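Local coordinates for LanC-like protein GCR2 (Arabidopsis thaliana, PDB 3T33), which is a zinc-binding member of the LanC-like family that may play a role in abscisic acid signalling, at residues Val124-Ala138 / Tyr150-Leu162. Numbering follows the deposited sequence.
Sequences VTFICGYAGVCALGA and YDRYLARFRGIRL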
loop_
_atom_site.group_PDB
_atom_site.type_symbol
_atom_site.label_atom_id
_atom_site.label_comp_id
_atom_site.label_asym_id
_atom_site.label_seq_id
_atom_site.Cartn_x
_atom_site.Cartn_y
_atom_site.Cartn_z
ATOM N N VAL A 124 -4.681 -14.967 -9.033
ATOM C CA VAL A 124 -4.744 -14.121 -10.194
ATOM C C VAL A 124 -4.399 -12.579 -9.919
ATOM O O VAL A 124 -4.353 -11.750 -10.829
ATOM C CB VAL A 124 -6.157 -14.379 -10.739
ATOM C CG1 VAL A 124 -7.038 -13.163 -10.744
ATOM C CG2 VAL A 124 -6.125 -15.251 -11.984
ATOM N N THR A 125 -4.119 -12.210 -8.682
ATOM C CA THR A 125 -3.944 -10.755 -8.376
ATOM C C THR A 125 -2.469 -10.271 -8.287
ATOM O O THR A 125 -1.505 -11.066 -8.232
ATOM C CB THR A 125 -4.664 -10.340 -7.065
ATOM O OG1 THR A 125 -3.985 -10.945 -5.965
ATOM C CG2 THR A 125 -6.166 -10.819 -7.059
ATOM N N PHE A 126 -2.314 -8.940 -8.244
ATOM C CA PHE A 126 -0.974 -8.363 -8.036
ATOM C C PHE A 126 -0.333 -8.803 -6.719
ATOM O O PHE A 126 0.843 -9.217 -6.717
ATOM C CB PHE A 126 -1.024 -6.820 -8.107
ATOM C CG PHE A 126 0.326 -6.172 -8.149
ATOM C CD1 PHE A 126 1.002 -6.051 -9.326
ATOM C CD2 PHE A 126 0.879 -5.619 -7.004
ATOM C CE1 PHE A 126 2.258 -5.440 -9.370
ATOM C CE2 PHE A 126 2.101 -4.980 -7.058
ATOM C CZ PHE A 126 2.795 -4.911 -8.246
ATOM N N ILE A 127 -1.077 -8.707 -5.627
ATOM C CA ILE A 127 -0.481 -8.844 -4.304
ATOM C C ILE A 127 -0.413 -10.319 -3.874
ATOM O O ILE A 127 0.473 -10.727 -3.108
ATOM C CB ILE A 127 -1.294 -8.057 -3.257
ATOM C CG1 ILE A 127 -1.256 -6.528 -3.491
ATOM C CG2 ILE A 127 -0.907 -8.411 -1.835
ATOM C CD1 ILE A 127 -2.463 -5.761 -2.733
ATOM N N CYS A 128 -1.340 -11.134 -4.377
ATOM C CA CYS A 128 -1.384 -12.511 -3.930
ATOM C C CYS A 128 -1.172 -13.581 -4.990
ATOM O O CYS A 128 -1.045 -14.746 -4.642
ATOM C CB CYS A 128 -2.654 -12.782 -3.110
ATOM S SG CYS A 128 -2.538 -12.063 -1.492
ATOM N N GLY A 129 -1.103 -13.198 -6.259
ATOM C CA GLY A 129 -1.067 -14.163 -7.353
ATOM C C GLY A 129 -0.074 -13.855 -8.446
ATOM O O GLY A 129 0.883 -13.074 -8.297
ATOM N N TYR A 130 -0.372 -14.411 -9.582
ATOM C CA TYR A 130 0.536 -14.605 -10.660
ATOM C C TYR A 130 0.643 -13.369 -11.549
ATOM O O TYR A 130 1.663 -13.184 -12.249
ATOM C CB TYR A 130 -0.054 -15.784 -11.513
ATOM C CG TYR A 130 0.818 -16.190 -12.652
ATOM C CD1 TYR A 130 2.146 -16.486 -12.415
ATOM C CD2 TYR A 130 0.331 -16.269 -13.969
ATOM C CE1 TYR A 130 3.032 -16.889 -13.450
ATOM C CE2 TYR A 130 1.197 -16.689 -15.046
ATOM C CZ TYR A 130 2.579 -17.015 -14.754
ATOM O OH TYR A 130 3.536 -17.412 -15.714
ATOM N N ALA A 131 -0.436 -12.579 -11.602
ATOM C CA ALA A 131 -0.409 -11.277 -12.311
ATOM C C ALA A 131 0.666 -10.374 -11.692
ATOM O O ALA A 131 1.346 -9.655 -12.386
ATOM C CB ALA A 131 -1.830 -10.570 -12.271
ATOM N N GLY A 132 0.821 -10.438 -10.376
ATOM C CA GLY A 132 1.928 -9.724 -9.682
ATOM C C GLY A 132 3.284 -10.099 -10.244
ATOM O O GLY A 132 4.098 -9.227 -10.589
ATOM N N VAL A 133 3.537 -11.401 -10.346
ATOM C CA VAL A 133 4.815 -11.962 -10.893
ATOM C C VAL A 133 5.067 -11.512 -12.321
ATOM O O VAL A 133 6.165 -11.041 -12.680
ATOM C CB VAL A 133 4.782 -13.505 -10.883
ATOM C CG1 VAL A 133 6.046 -14.100 -11.548
ATOM C CG2 VAL A 133 4.570 -14.011 -9.462
ATOM N N CYS A 134 4.049 -11.642 -13.160
ATOM C CA CYS A 134 4.195 -11.245 -14.531
ATOM C C CYS A 134 4.329 -9.764 -14.715
ATOM O O CYS A 134 5.000 -9.320 -15.641
ATOM C CB CYS A 134 2.984 -11.745 -15.322
ATOM S SG CYS A 134 2.921 -13.613 -15.447
ATOM N N ALA A 135 3.628 -8.960 -13.926
ATOM C CA ALA A 135 3.647 -7.530 -14.218
ATOM C C ALA A 135 4.981 -6.956 -13.767
ATOM O O ALA A 135 5.555 -6.150 -14.476
ATOM C CB ALA A 135 2.477 -6.804 -13.547
ATOM N N LEU A 136 5.523 -7.419 -12.639
ATOM C CA LEU A 136 6.836 -6.951 -12.214
ATOM C C LEU A 136 7.881 -7.452 -13.189
ATOM O O LEU A 136 8.778 -6.753 -13.599
ATOM C CB LEU A 136 7.183 -7.477 -10.828
ATOM C CG LEU A 136 8.046 -6.670 -9.858
ATOM C CD1 LEU A 136 8.762 -7.472 -8.751
ATOM C CD2 LEU A 136 8.912 -5.561 -10.448
ATOM N N GLY A 137 7.769 -8.693 -13.582
ATOM C CA GLY A 137 8.729 -9.251 -14.539
ATOM C C GLY A 137 8.819 -8.351 -15.735
ATOM O O GLY A 137 9.925 -7.984 -16.137
ATOM N N ALA A 138 7.655 -8.013 -16.317
ATOM C CA ALA A 138 7.605 -7.255 -17.554
ATOM C C ALA A 138 8.131 -5.815 -17.372
ATOM O O ALA A 138 8.751 -5.269 -18.242
ATOM C CB ALA A 138 6.137 -7.212 -18.112
ATOM N N TYR A 150 10.780 -9.233 -21.832
ATOM C CA TYR A 150 9.579 -8.472 -21.653
ATOM C C TYR A 150 8.376 -9.186 -22.300
ATOM O O TYR A 150 7.308 -9.320 -21.638
ATOM C CB TYR A 150 9.733 -7.092 -22.241
ATOM C CG TYR A 150 8.418 -6.397 -22.495
ATOM C CD1 TYR A 150 7.633 -5.977 -21.426
ATOM C CD2 TYR A 150 7.991 -6.085 -23.795
ATOM C CE1 TYR A 150 6.477 -5.317 -21.626
ATOM C CE2 TYR A 150 6.790 -5.410 -24.003
ATOM C CZ TYR A 150 6.036 -5.045 -22.917
ATOM O OH TYR A 150 4.820 -4.377 -23.030
ATOM N N ASP A 151 8.561 -9.635 -23.569
ATOM C CA ASP A 151 7.490 -10.280 -24.344
ATOM C C ASP A 151 7.081 -11.517 -23.640
ATOM O O ASP A 151 5.878 -11.852 -23.540
ATOM C CB ASP A 151 7.976 -10.683 -25.704
ATOM C CG ASP A 151 8.302 -9.478 -26.583
ATOM O OD1 ASP A 151 7.661 -8.404 -26.433
ATOM O OD2 ASP A 151 9.187 -9.641 -27.442
ATOM N N ARG A 152 8.076 -12.192 -23.103
ATOM C CA ARG A 152 7.806 -13.451 -22.484
ATOM C C ARG A 152 6.932 -13.277 -21.224
ATOM O O ARG A 152 5.997 -14.063 -21.010
ATOM C CB ARG A 152 9.120 -14.206 -22.251
ATOM C CG ARG A 152 9.175 -15.106 -20.996
ATOM C CD ARG A 152 10.606 -15.714 -20.811
ATOM N NE ARG A 152 10.925 -15.892 -19.387
ATOM C CZ ARG A 152 12.151 -16.037 -18.882
ATOM N NH1 ARG A 152 13.222 -16.021 -19.672
ATOM N NH2 ARG A 152 12.290 -16.177 -17.562
ATOM N N TYR A 153 7.214 -12.275 -20.390
ATOM C CA TYR A 153 6.326 -12.050 -19.221
ATOM C C TYR A 153 4.970 -11.459 -19.646
ATOM O O TYR A 153 3.952 -11.727 -19.036
ATOM C CB TYR A 153 6.936 -11.126 -18.174
ATOM C CG TYR A 153 7.977 -11.769 -17.297
ATOM C CD1 TYR A 153 7.629 -12.727 -16.339
ATOM C CD2 TYR A 153 9.339 -11.397 -17.428
ATOM C CE1 TYR A 153 8.602 -13.338 -15.545
ATOM C CE2 TYR A 153 10.312 -11.975 -16.629
ATOM C CZ TYR A 153 9.945 -12.925 -15.679
ATOM O OH TYR A 153 10.937 -13.501 -14.934
ATOM N N LEU A 154 5.003 -10.624 -20.665
ATOM C CA LEU A 154 3.794 -10.092 -21.256
ATOM C C LEU A 154 2.838 -11.182 -21.809
ATOM O O LEU A 154 1.606 -11.089 -21.587
ATOM C CB LEU A 154 4.166 -9.108 -22.331
ATOM C CG LEU A 154 2.977 -8.412 -22.968
ATOM C CD1 LEU A 154 2.196 -7.728 -21.893
ATOM C CD2 LEU A 154 3.413 -7.484 -24.041
ATOM N N ALA A 155 3.400 -12.202 -22.478
ATOM C CA ALA A 155 2.642 -13.393 -22.951
ATOM C C ALA A 155 2.072 -14.193 -21.762
ATOM O O ALA A 155 0.928 -14.665 -21.805
ATOM C CB ALA A 155 3.541 -14.314 -23.869
ATOM N N ARG A 156 2.850 -14.337 -20.689
ATOM C CA ARG A 156 2.339 -15.039 -19.544
ATOM C C ARG A 156 1.244 -14.217 -18.895
ATOM O O ARG A 156 0.228 -14.763 -18.416
ATOM C CB ARG A 156 3.437 -15.334 -18.537
ATOM C CG ARG A 156 4.416 -16.413 -18.996
ATOM C CD ARG A 156 5.756 -16.220 -18.248
ATOM N NE ARG A 156 6.827 -17.112 -18.709
ATOM C CZ ARG A 156 8.126 -16.911 -18.467
ATOM N NH1 ARG A 156 8.529 -15.842 -17.768
ATOM N NH2 ARG A 156 9.035 -17.770 -18.923
ATOM N N PHE A 157 1.396 -12.902 -18.904
ATOM C CA PHE A 157 0.398 -12.115 -18.219
ATOM C C PHE A 157 -0.925 -12.240 -19.048
ATOM O O PHE A 157 -1.985 -12.444 -18.515
ATOM C CB PHE A 157 0.810 -10.649 -18.128
ATOM C CG PHE A 157 -0.106 -9.841 -17.234
ATOM C CD1 PHE A 157 -1.476 -9.841 -17.422
ATOM C CD2 PHE A 157 0.391 -9.094 -16.191
ATOM C CE1 PHE A 157 -2.309 -9.122 -16.578
ATOM C CE2 PHE A 157 -0.446 -8.367 -15.387
ATOM C CZ PHE A 157 -1.783 -8.398 -15.558
ATOM N N ARG A 158 -0.817 -12.088 -20.353
ATOM C CA ARG A 158 -1.937 -12.174 -21.276
ATOM C C ARG A 158 -2.638 -13.548 -21.343
ATOM O O ARG A 158 -3.791 -13.619 -21.846
ATOM C CB ARG A 158 -1.440 -11.801 -22.651
ATOM C CG ARG A 158 -1.196 -10.292 -22.829
ATOM C CD ARG A 158 -0.776 -10.066 -24.225
ATOM N NE ARG A 158 -0.615 -8.667 -24.515
ATOM C CZ ARG A 158 0.046 -8.205 -25.574
ATOM N NH1 ARG A 158 0.649 -9.035 -26.437
ATOM N NH2 ARG A 158 0.098 -6.912 -25.778
ATOM N N GLY A 159 -1.969 -14.602 -20.844
ATOM C CA GLY A 159 -2.577 -15.948 -20.728
ATOM C C GLY A 159 -3.473 -16.121 -19.506
ATOM O O GLY A 159 -4.228 -17.126 -19.376
ATOM N N ILE A 160 -3.427 -15.162 -18.587
ATOM C CA ILE A 160 -4.269 -15.276 -17.398
ATOM C C ILE A 160 -5.749 -15.205 -17.745
ATOM O O ILE A 160 -6.174 -14.347 -18.514
ATOM C CB ILE A 160 -3.867 -14.214 -16.295
ATOM C CG1 ILE A 160 -2.490 -14.563 -15.683
ATOM C CG2 ILE A 160 -4.874 -14.146 -15.176
ATOM C CD1 ILE A 160 -1.760 -13.372 -15.027
ATOM N N ARG A 161 -6.542 -16.093 -17.149
ATOM C CA ARG A 161 -7.983 -16.061 -17.329
ATOM C C ARG A 161 -8.694 -16.029 -15.986
ATOM O O ARG A 161 -8.199 -16.582 -15.002
ATOM C CB ARG A 161 -8.444 -17.308 -18.109
ATOM C CG ARG A 161 -7.784 -17.480 -19.496
ATOM C CD ARG A 161 -8.402 -16.514 -20.494
ATOM N NE ARG A 161 -7.650 -16.668 -21.748
ATOM C CZ ARG A 161 -6.563 -15.971 -22.069
ATOM N NH1 ARG A 161 -6.067 -15.032 -21.208
ATOM N NH2 ARG A 161 -5.936 -16.256 -23.219
ATOM N N LEU A 162 -9.858 -15.395 -15.937
ATOM C CA LEU A 162 -10.575 -15.256 -14.680
ATOM C C LEU A 162 -11.721 -16.230 -14.580
ATOM O O LEU A 162 -12.691 -16.052 -15.318
ATOM C CB LEU A 162 -11.148 -13.844 -14.547
ATOM C CG LEU A 162 -10.168 -12.733 -14.925
ATOM C CD1 LEU A 162 -10.908 -11.410 -14.991
ATOM C CD2 LEU A 162 -9.035 -12.667 -13.887
#
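Tyr153 packs against Gly137 in a close antiparallel helix hairpin of the alpha/alpha toroid of LanC-like proteins, where the axes of segments 130-138 and 150-158, parts of helices 130-144 and 147-158, approach to 8.2 Å, with 155° between their N-to-C directions; the contact illustrates how small residues on one helix let the other come close without a hydrogen bond between them. The knob is Tyr153, set among Val133, Cys134, Gly137 and Ala138. One face of its ring lies over Gly137 CA, a CH-pi contact 3.7 Å from the centroid, while Arg156 NH1 comes over the opposite face, toward the rim.

Apolar packing continues along the hairpin. Phe157, with CG anti to its backbone N (chi1 -171°), extends its ring past Cys134 CB until the edge meets Ala135 CB, with CE2 at 3.8 Å. Beyond the helix, Ile160 divides its branches: CD1 rests on Ala131 CA, CG1 meets the edge of the Tyr130 ring, and CG2 reaches Val124 CG2 at 3.6 Å.

Polar groups gather on the flank facing helix 101-118. There Asp115 OD1 is hydrogen-bonded to Tyr130 OH, while its OD2 forms a salt bridge with Arg156 NH1, so one carboxylate has a partner in each segment. The aliphatic stem of Arg156 crosses the tyrosine at about a right angle, its CB 3.5 Å from Tyr130 OH.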